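Local atomic coordinates of GGDEF family protein (PDB entry 3U2A), a protein that is a GGDEF family protein containing a PAS domain, a small module built of an antiparallel sheet and short helices, here paired in a two-chain assembly. Residues 27-32 / 73-78; 57-62 / 69-74; 85-90 / 114-119. All blocks are in the same frame, centred on the assembly; numbering follows the deposited sequence.

Contacts 1 and 2 are buried and share helix 68-75. Contact 1 lays the end of that helix on strand 25-30 of the sheet, while contact 2 sets it beside helix 56-62. V74 serves both, and L75 of contact 1 packs against F59 and R60 of contact 2. Contact 3 lies at the surface, with its centre about 17 Å from that of contact 1 and about 13 Å from that of contact 2. The chemistry follows the position. Two tryptophans meet aliphatic groups and a backbone carbonyl in contact 1, contact 2 sets one phenyl ring against A71 and V74 with an ion pair toward its margin, and contact 3 rests on a single arginine-glutamate pair between an edge strand's continuation and a loop.

Contact 1: residues 27-32 / 73-78; sequences WIWEPE and EVLKPR
The indole N-H of W29 donates to the backbone oxygen of L75, with NE1 and O 2.8 Å apart. The bond is bent, 138° at the hydrogen. L75 O also lies 27° out of the indole plane, so the bond is made obliquely. With CG anti to the backbone N (chi1 164°), the side chain extends toward residues 73-78. The indole is enclosed from both faces: CD2 of L75 sits 3.8 Å from the centroid of the six-membered ring, a CH-pi contact, and the backbone N of P31 covers the opposite face. Tryptophan suits this place because one group supplies a broad apolar surface for the leucine methyl and a donor for a buried carbonyl.

Two residues earlier on the strand, W27 offers V74 a ring face, where CZ3 lies 4.2 Å from CG1 of the valine. This contact is purely apolar, and the valine methyl lies over the face toward its rim. W98 and V84 also pack on W27.

Within 73-78, E73 gathers two basic side chains. NH2 of R78 donates both to E73 O, at 2.9 Å, and to E73 OE1, while NZ of K76 reaches E73 OE2 at 2.8 Å. The three residues thus form a salt-bridge network inside this segment.

W27 and W29 project from one face of strand 25-30, whereas I28 turns to the other face and meets A14 of the second subunit. A helix laid across one face of the antiparallel sheet in this way is characteristic of the PAS fold.

Contact 2: residues 57-62 / 69-74; sequences AAFRAL and AQAEEV
The F59 ring points its edge at helix 69-74: CE2 lies 3.2 Å from the backbone oxygen of A71, which sits near the ring plane, and 3.8 Å from A71 CB. V74 approaches the same ring obliquely, its CB 3.9 Å from CZ. The other flat group, the guanidinium of R60, turns an edge to the carboxylate of E72, and the two planes are only 16° apart.

That pairing is side-on and two-pronged. NE meets E72 OE2 at 2.8 Å and NH2 meets OE1 at 3.0 Å, each on the syn lone pair of its oxygen and in the guanidinium plane; a third bond, from NE to OE1, is weak. R60 reaches across with an extended chain, while E72 bends at chi2 (59°) to bring its carboxylate round to meet it. The two bonds together fix the rotation of both groups.

Each residue type fits its level. The small A71 lets the phenyl edge come right up to the helix backbone, and the long charged chains span the gap where the interface becomes partly exposed.

The axes of the two segments come within 9.7 Å and their directions differ by 149°, so the helices, joined by a short loop, run roughly antiparallel. F59 reaches inward from the pair to W98, edge-to-face, and to F88, while A86 of strand 83-86 packs on V74, bringing the helix pair against the sheet.

Contact 3: residues 85-90 / 114-119; sequences VARFRV and APETKF
R87 and E116 form the whole of this contact, a salt bridge in which one carboxylate oxygen takes most of the load. E116 OE1 accepts from R87 NE at 3.1 Å and from R87 NH2, also at 3.1 Å. The N-H...O angles are 141° and 139°, because two hydrogens converge on one acceptor. Both donors come from the same face of the carboxylate, on the syn side but clearly out of its plane. OE2 has a weak bond of 3.3 Å to R87 NH2. R87 leaves the chain with CG between its backbone N and carbonyl carbon (chi1 53°), and its chain bends at chi3, which swings the guanidinium round to the glutamate.

Long, flexible charged residues suit a site where the backbones stay well apart. R87 follows strand 83-86, an outermost strand of the PAS domain's antiparallel sheet within this chain, and E116 belongs to the loop after strand 109-113. The pair thus ties the edge of the sheet to the segment leaving its interior.

The backbones have partners of their own. R87 N is bonded to Q70 OE1 on helix 68-75, and E116 pairs through its backbone with T95. In the loop, P115 O accepts from K118 N at 3.1 Å and from F119 N at 2.9 Å, closing a turn over residues 115-119; F119 is poorly ordered, so its bond is less secure. On the other segment, R89 sends NH2 to D67 OD1 in a salt bridge, and F88 points the other way from R87 to stack on W98. K118 NZ makes a long, weak ion pair with E83 of the second subunit.

Contact 1: residues 27-32 / 73-78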
loop_
_atom_site.group_PDB
_atom_site.type_symbol
_atom_site.label_atom_id
_atom_site.label_comp_id
_atom_site.label_asym_id
_atom_site.label_seq_id
_atom_site.Cartn_x
_atom_site.Cartn_y
_atom_site.Cartn_z
ATOM N N TRP A 27 6.246 4.912 3.049
ATOM C CA TRP A 27 7.522 5.548 3.369
ATOM C C TRP A 27 7.719 6.807 2.541
ATOM O O TRP A 27 7.227 6.911 1.396
ATOM C CB TRP A 27 8.704 4.575 3.180
ATOM C CG TRP A 27 8.839 4.001 1.772
ATOM C CD1 TRP A 27 8.259 2.866 1.294
ATOM C CD2 TRP A 27 9.611 4.544 0.690
ATOM N NE1 TRP A 27 8.612 2.669 -0.027
ATOM C CE2 TRP A 27 9.449 3.675 -0.420
ATOM C CE3 TRP A 27 10.428 5.676 0.548
ATOM C CZ2 TRP A 27 10.066 3.909 -1.660
ATOM C CZ3 TRP A 27 11.049 5.908 -0.686
ATOM C CH2 TRP A 27 10.861 5.031 -1.776
ATOM N N ILE A 28 8.408 7.771 3.153
ATOM C CA ILE A 28 8.915 8.952 2.465
ATOM C C ILE A 28 10.386 9.115 2.838
ATOM O O ILE A 28 10.742 9.048 4.015
ATOM C CB ILE A 28 8.115 10.231 2.819
ATOM C CG1 ILE A 28 6.666 10.107 2.327
ATOM C CG2 ILE A 28 8.767 11.470 2.187
ATOM C CD1 ILE A 28 5.732 11.175 2.842
ATOM N N TRP A 29 11.223 9.324 1.823
ATOM C CA TRP A 29 12.665 9.493 2.013
ATOM C C TRP A 29 13.078 10.899 1.586
ATOM O O TRP A 29 12.813 11.335 0.453
ATOM C CB TRP A 29 13.443 8.386 1.265
ATOM C CG TRP A 29 14.925 8.663 1.075
ATOM C CD1 TRP A 29 15.623 8.652 -0.109
ATOM C CD2 TRP A 29 15.876 8.981 2.097
ATOM N NE1 TRP A 29 16.947 8.957 0.119
ATOM C CE2 TRP A 29 17.127 9.162 1.464
ATOM C CE3 TRP A 29 15.793 9.137 3.489
ATOM C CZ2 TRP A 29 18.284 9.493 2.178
ATOM C CZ3 TRP A 29 16.941 9.463 4.196
ATOM C CH2 TRP A 29 18.172 9.640 3.537
ATOM N N GLU A 30 13.681 11.629 2.516
ATOM C CA GLU A 30 14.090 13.013 2.256
ATOM C C GLU A 30 15.594 13.146 2.466
ATOM O O GLU A 30 16.039 13.388 3.601
ATOM C CB GLU A 30 13.376 13.976 3.212
ATOM C CG GLU A 30 11.862 14.028 3.100
ATOM C CD GLU A 30 11.222 14.820 4.245
ATOM O OE1 GLU A 30 11.960 15.419 5.071
ATOM O OE2 GLU A 30 9.979 14.831 4.327
ATOM N N PRO A 31 16.390 12.979 1.390
ATOM C CA PRO A 31 17.842 13.056 1.566
ATOM C C PRO A 31 18.334 14.410 2.084
ATOM O O PRO A 31 19.348 14.453 2.769
ATOM C CB PRO A 31 18.401 12.760 0.162
ATOM C CG PRO A 31 17.245 12.873 -0.769
ATOM C CD PRO A 31 16.018 12.568 0.026
ATOM N N GLU A 32 17.618 15.496 1.772
ATOM C CA GLU A 32 17.979 16.835 2.252
ATOM C C GLU A 32 18.044 16.923 3.772
ATOM O O GLU A 32 18.839 17.686 4.316
ATOM C CB GLU A 32 16.967 17.858 1.754
ATOM C CG GLU A 32 17.168 18.247 0.324
ATOM C CD GLU A 32 18.260 19.290 0.171
ATOM O OE1 GLU A 32 18.409 20.156 1.070
ATOM O OE2 GLU A 32 18.966 19.246 -0.857
ATOM N N GLU A 73 19.519 0.958 -2.768
ATOM C CA GLU A 73 18.685 1.295 -3.927
ATOM C C GLU A 73 17.449 2.121 -3.548
ATOM O O GLU A 73 16.925 2.863 -4.383
ATOM C CB GLU A 73 18.288 0.047 -4.720
ATOM C CG GLU A 73 19.455 -0.663 -5.426
ATOM C CD GLU A 73 20.193 0.238 -6.404
ATOM O OE1 GLU A 73 19.530 0.861 -7.252
ATOM O OE2 GLU A 73 21.435 0.330 -6.322
ATOM N N VAL A 74 16.988 1.996 -2.299
ATOM C CA VAL A 74 15.943 2.876 -1.776
ATOM C C VAL A 74 16.440 4.328 -1.591
ATOM O O VAL A 74 15.766 5.277 -2.017
ATOM C CB VAL A 74 15.319 2.342 -0.450
ATOM C CG1 VAL A 74 14.231 3.295 0.047
ATOM C CG2 VAL A 74 14.755 0.932 -0.638
ATOM N N LEU A 75 17.617 4.486 -0.979
ATOM C CA LEU A 75 18.134 5.800 -0.540
ATOM C C LEU A 75 18.830 6.612 -1.622
ATOM O O LEU A 75 18.903 7.841 -1.507
ATOM C CB LEU A 75 19.132 5.636 0.605
ATOM C CG LEU A 75 18.709 4.834 1.843
ATOM C CD1 LEU A 75 19.925 4.646 2.744
ATOM C CD2 LEU A 75 17.580 5.538 2.591
ATOM N N LYS A 76 19.355 5.928 -2.640
ATOM C CA LYS A 76 20.089 6.577 -3.732
ATOM C C LYS A 76 19.251 7.669 -4.372
ATOM O O LYS A 76 18.163 7.387 -4.861
ATOM C CB LYS A 76 20.465 5.559 -4.816
ATOM C CG LYS A 76 21.779 4.872 -4.570
ATOM C CD LYS A 76 22.220 4.095 -5.798
ATOM C CE LYS A 76 23.303 3.103 -5.413
ATOM N NZ LYS A 76 23.536 2.118 -6.495
ATOM N N PRO A 77 19.754 8.921 -4.387
ATOM C CA PRO A 77 18.961 9.974 -5.049
ATOM C C PRO A 77 18.822 9.714 -6.542
ATOM O O PRO A 77 19.724 9.139 -7.168
ATOM C CB PRO A 77 19.778 11.257 -4.801
ATOM C CG PRO A 77 20.707 10.931 -3.688
ATOM C CD PRO A 77 20.974 9.458 -3.758
ATOM N N ARG A 78 17.680 10.099 -7.095
ATOM C CA ARG A 78 17.428 9.953 -8.521
ATOM C C ARG A 78 16.636 11.160 -8.994
ATOM O O ARG A 78 16.056 11.901 -8.186
ATOM C CB ARG A 78 16.634 8.671 -8.820
ATOM C CG ARG A 78 17.299 7.359 -8.369
ATOM C CD ARG A 78 16.403 6.146 -8.559
ATOM N NE ARG A 78 16.822 5.063 -7.654
ATOM C CZ ARG A 78 17.729 4.132 -7.944
ATOM N NH1 ARG A 78 18.321 4.098 -9.140
ATOM N NH2 ARG A 78 18.040 3.215 -7.030
#

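Contact 2: residues 57-62 / 69-74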
loop_
_atom_site.group_PDB
_atom_site.type_symbol
_atom_site.label_atom_id
_atom_site.label_comp_id
_atom_site.label_asym_id
_atom_site.label_seq_id
_atom_site.Cartn_x
_atom_site.Cartn_y
_atom_site.Cartn_z
ATOM N N ALA A 57 21.549 6.161 8.138
ATOM C CA ALA A 57 22.453 5.238 8.833
ATOM C C ALA A 57 21.710 4.146 9.597
ATOM O O ALA A 57 22.117 2.985 9.557
ATOM C CB ALA A 57 23.391 5.992 9.753
ATOM N N ALA A 58 20.622 4.515 10.277
ATOM C CA ALA A 58 19.791 3.563 11.013
ATOM C C ALA A 58 19.155 2.543 10.059
ATOM O O ALA A 58 19.081 1.346 10.361
ATOM C CB ALA A 58 18.720 4.298 11.824
ATOM N N PHE A 59 18.699 3.039 8.913
ATOM C CA PHE A 59 18.112 2.228 7.859
ATOM C C PHE A 59 19.128 1.181 7.362
ATOM O O PHE A 59 18.829 -0.027 7.336
ATOM C CB PHE A 59 17.634 3.158 6.734
ATOM C CG PHE A 59 17.134 2.448 5.493
ATOM C CD1 PHE A 59 15.793 2.101 5.370
ATOM C CD2 PHE A 59 18.001 2.162 4.434
ATOM C CE1 PHE A 59 15.316 1.473 4.213
ATOM C CE2 PHE A 59 17.539 1.532 3.287
ATOM C CZ PHE A 59 16.193 1.187 3.177
ATOM N N ARG A 60 20.327 1.632 6.999
ATOM C CA ARG A 60 21.378 0.709 6.512
ATOM C C ARG A 60 21.754 -0.333 7.561
ATOM O O ARG A 60 21.974 -1.506 7.230
ATOM C CB ARG A 60 22.621 1.474 6.106
ATOM C CG ARG A 60 22.427 2.399 4.942
ATOM C CD ARG A 60 23.716 3.129 4.647
ATOM N NE ARG A 60 23.507 4.157 3.634
ATOM C CZ ARG A 60 23.583 5.464 3.862
ATOM N NH1 ARG A 60 23.891 5.927 5.068
ATOM N NH2 ARG A 60 23.367 6.313 2.869
ATOM N N ALA A 61 21.808 0.097 8.822
ATOM C CA ALA A 61 22.212 -0.760 9.935
ATOM C C ALA A 61 21.215 -1.889 10.200
ATOM O O ALA A 61 21.589 -2.948 10.690
ATOM C CB ALA A 61 22.431 0.074 11.201
ATOM N N LEU A 62 19.951 -1.666 9.861
ATOM C CA LEU A 62 18.915 -2.659 10.082
ATOM C C LEU A 62 18.866 -3.723 8.983
ATOM O O LEU A 62 18.428 -4.841 9.233
ATOM C CB LEU A 62 17.542 -1.988 10.252
ATOM C CG LEU A 62 16.443 -2.875 10.871
ATOM C CD1 LEU A 62 16.762 -3.255 12.315
ATOM C CD2 LEU A 62 15.087 -2.209 10.783
ATOM N N ALA A 69 23.598 -3.501 -0.329
ATOM C CA ALA A 69 23.573 -2.946 -1.696
ATOM C C ALA A 69 22.136 -2.741 -2.168
ATOM O O ALA A 69 21.807 -1.683 -2.726
ATOM C CB ALA A 69 24.318 -3.836 -2.668
ATOM N N GLN A 70 21.287 -3.746 -1.939
ATOM C CA GLN A 70 19.863 -3.643 -2.268
ATOM C C GLN A 70 19.124 -2.575 -1.447
ATOM O O GLN A 70 18.346 -1.806 -2.007
ATOM C CB GLN A 70 19.167 -5.007 -2.193
ATOM C CG GLN A 70 19.089 -5.751 -3.540
ATOM C CD GLN A 70 18.285 -4.993 -4.613
ATOM O OE1 GLN A 70 17.050 -4.882 -4.543
ATOM N NE2 GLN A 70 18.992 -4.475 -5.614
ATOM N N ALA A 71 19.390 -2.503 -0.135
ATOM C CA ALA A 71 18.873 -1.420 0.727
ATOM C C ALA A 71 19.188 -0.020 0.193
ATOM O O ALA A 71 18.346 0.890 0.244
ATOM C CB ALA A 71 19.409 -1.567 2.155
ATOM N N GLU A 72 20.413 0.145 -0.315
ATOM C CA GLU A 72 20.879 1.431 -0.810
ATOM C C GLU A 72 20.087 1.903 -2.012
ATOM O O GLU A 72 20.000 3.118 -2.249
ATOM C CB GLU A 72 22.371 1.375 -1.153
ATOM C CG GLU A 72 23.077 2.732 -1.075
ATOM C CD GLU A 72 22.987 3.361 0.321
ATOM O OE1 GLU A 72 22.854 4.596 0.405
ATOM O OE2 GLU A 72 23.027 2.628 1.336
ATOM N N GLU A 73 19.519 0.958 -2.768
ATOM C CA GLU A 73 18.685 1.295 -3.927
ATOM C C GLU A 73 17.449 2.121 -3.548
ATOM O O GLU A 73 16.925 2.863 -4.383
ATOM C CB GLU A 73 18.288 0.047 -4.720
ATOM C CG GLU A 73 19.455 -0.663 -5.426
ATOM C CD GLU A 73 20.193 0.238 -6.404
ATOM O OE1 GLU A 73 19.530 0.861 -7.252
ATOM O OE2 GLU A 73 21.435 0.330 -6.322
ATOM N N VAL A 74 16.988 1.996 -2.299
ATOM C CA VAL A 74 15.943 2.876 -1.776
ATOM C C VAL A 74 16.440 4.328 -1.591
ATOM O O VAL A 74 15.766 5.277 -2.017
ATOM C CB VAL A 74 15.319 2.342 -0.450
ATOM C CG1 VAL A 74 14.231 3.295 0.047
ATOM C CG2 VAL A 74 14.755 0.932 -0.638
#

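Contact 3: residues 85-90 / 114-119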
loop_
_atom_site.group_PDB
_atom_site.type_symbol
_atom_site.label_atom_id
_atom_site.label_comp_id
_atom_site.label_asym_id
_atom_site.label_seq_id
_atom_site.Cartn_x
_atom_site.Cartn_y
_atom_site.Cartn_z
ATOM N N VAL A 85 12.718 0.556 -6.946
ATOM C CA VAL A 85 12.372 -0.856 -6.765
ATOM C C VAL A 85 13.533 -1.533 -6.037
ATOM O O VAL A 85 14.681 -1.515 -6.501
ATOM C CB VAL A 85 12.070 -1.594 -8.111
ATOM C CG1 VAL A 85 11.680 -3.053 -7.852
ATOM C CG2 VAL A 85 10.962 -0.901 -8.881
ATOM N N ALA A 86 13.243 -2.104 -4.879
ATOM C CA ALA A 86 14.281 -2.769 -4.111
ATOM C C ALA A 86 13.680 -3.895 -3.302
ATOM O O ALA A 86 12.500 -3.859 -2.935
ATOM C CB ALA A 86 15.000 -1.772 -3.193
ATOM N N ARG A 87 14.494 -4.903 -3.017
ATOM C CA ARG A 87 14.056 -5.966 -2.128
ATOM C C ARG A 87 15.213 -6.400 -1.254
ATOM O O ARG A 87 16.306 -6.635 -1.750
ATOM C CB ARG A 87 13.460 -7.149 -2.903
ATOM C CG ARG A 87 14.309 -7.741 -3.998
ATOM C CD ARG A 87 13.568 -8.900 -4.676
ATOM N NE ARG A 87 13.305 -10.002 -3.749
ATOM C CZ ARG A 87 14.114 -11.045 -3.566
ATOM N NH1 ARG A 87 15.249 -11.140 -4.251
ATOM N NH2 ARG A 87 13.791 -11.995 -2.699
ATOM N N PHE A 88 14.979 -6.476 0.046
ATOM C CA PHE A 88 16.039 -6.874 0.970
ATOM C C PHE A 88 15.454 -7.337 2.288
ATOM O O PHE A 88 14.275 -7.088 2.578
ATOM C CB PHE A 88 17.058 -5.740 1.202
ATOM C CG PHE A 88 16.479 -4.489 1.833
ATOM C CD1 PHE A 88 15.903 -3.491 1.039
ATOM C CD2 PHE A 88 16.557 -4.287 3.204
ATOM C CE1 PHE A 88 15.388 -2.326 1.611
ATOM C CE2 PHE A 88 16.034 -3.120 3.789
ATOM C CZ PHE A 88 15.453 -2.149 2.985
ATOM N N ARG A 89 16.284 -8.015 3.079
ATOM C CA ARG A 89 15.862 -8.510 4.378
ATOM C C ARG A 89 16.390 -7.573 5.436
ATOM O O ARG A 89 17.438 -6.965 5.246
ATOM C CB ARG A 89 16.417 -9.905 4.622
ATOM C CG ARG A 89 15.912 -10.949 3.657
ATOM C CD ARG A 89 16.815 -12.172 3.636
ATOM N NE ARG A 89 18.095 -11.907 2.979
ATOM C CZ ARG A 89 19.044 -12.810 2.781
ATOM N NH1 ARG A 89 18.872 -14.060 3.183
ATOM N NH2 ARG A 89 20.168 -12.463 2.175
ATOM N N VAL A 90 15.656 -7.454 6.540
ATOM C CA VAL A 90 16.153 -6.742 7.719
ATOM C C VAL A 90 16.392 -7.752 8.830
ATOM O O VAL A 90 15.972 -8.909 8.714
ATOM C CB VAL A 90 15.186 -5.622 8.205
ATOM C CG1 VAL A 90 15.155 -4.469 7.201
ATOM C CG2 VAL A 90 13.776 -6.183 8.455
ATOM N N ALA A 114 6.211 -3.742 1.320
ATOM C CA ALA A 114 5.313 -4.876 1.454
ATOM C C ALA A 114 6.095 -6.145 1.706
ATOM O O ALA A 114 7.236 -6.257 1.274
ATOM C CB ALA A 114 4.481 -5.016 0.198
ATOM N N PRO A 115 5.478 -7.118 2.393
ATOM C CA PRO A 115 6.173 -8.398 2.582
ATOM C C PRO A 115 6.136 -9.199 1.300
ATOM O O PRO A 115 5.093 -9.285 0.652
ATOM C CB PRO A 115 5.358 -9.098 3.673
ATOM C CG PRO A 115 4.072 -8.406 3.736
ATOM C CD PRO A 115 4.121 -7.124 2.963
ATOM N N GLU A 116 7.261 -9.777 0.900
ATOM C CA GLU A 116 7.247 -10.508 -0.366
ATOM C C GLU A 116 6.499 -11.857 -0.265
ATOM O O GLU A 116 6.130 -12.456 -1.283
ATOM C CB GLU A 116 8.646 -10.604 -0.990
ATOM C CG GLU A 116 9.450 -11.790 -0.582
ATOM C CD GLU A 116 10.505 -12.146 -1.608
ATOM O OE1 GLU A 116 10.827 -11.291 -2.467
ATOM O OE2 GLU A 116 11.011 -13.287 -1.547
ATOM N N THR A 117 6.240 -12.289 0.971
ATOM C CA THR A 117 5.399 -13.451 1.251
ATOM C C THR A 117 3.954 -13.246 0.765
ATOM O O THR A 117 3.172 -14.199 0.692
ATOM C CB THR A 117 5.450 -13.834 2.761
ATOM O OG1 THR A 117 4.974 -15.174 2.937
ATOM C CG2 THR A 117 4.634 -12.868 3.635
ATOM N N LYS A 118 3.620 -12.001 0.420
ATOM C CA LYS A 118 2.279 -11.619 -0.038
ATOM C C LYS A 118 2.324 -10.836 -1.356
ATOM O O LYS A 118 1.421 -10.958 -2.191
ATOM C CB LYS A 118 1.567 -10.789 1.035
ATOM C CG LYS A 118 1.356 -11.510 2.367
ATOM C CD LYS A 118 1.247 -10.529 3.526
ATOM C CE LYS A 118 -0.118 -9.857 3.582
ATOM N NZ LYS A 118 -1.030 -10.587 4.507
ATOM N N PHE A 119 3.377 -10.039 -1.536
ATOM C CA PHE A 119 3.532 -9.183 -2.715
ATOM C C PHE A 119 4.875 -9.439 -3.408
ATOM O O PHE A 119 5.887 -9.661 -2.738
ATOM C CB PHE A 119 3.419 -7.707 -2.317
ATOM C CG PHE A 119 2.137 -7.357 -1.592
ATOM C CD1 PHE A 119 1.048 -6.834 -2.291
ATOM C CD2 PHE A 119 2.025 -7.537 -0.212
ATOM C CE1 PHE A 119 -0.133 -6.504 -1.627
ATOM C CE2 PHE A 119 0.848 -7.215 0.460
ATOM C CZ PHE A 119 -0.233 -6.694 -0.247
#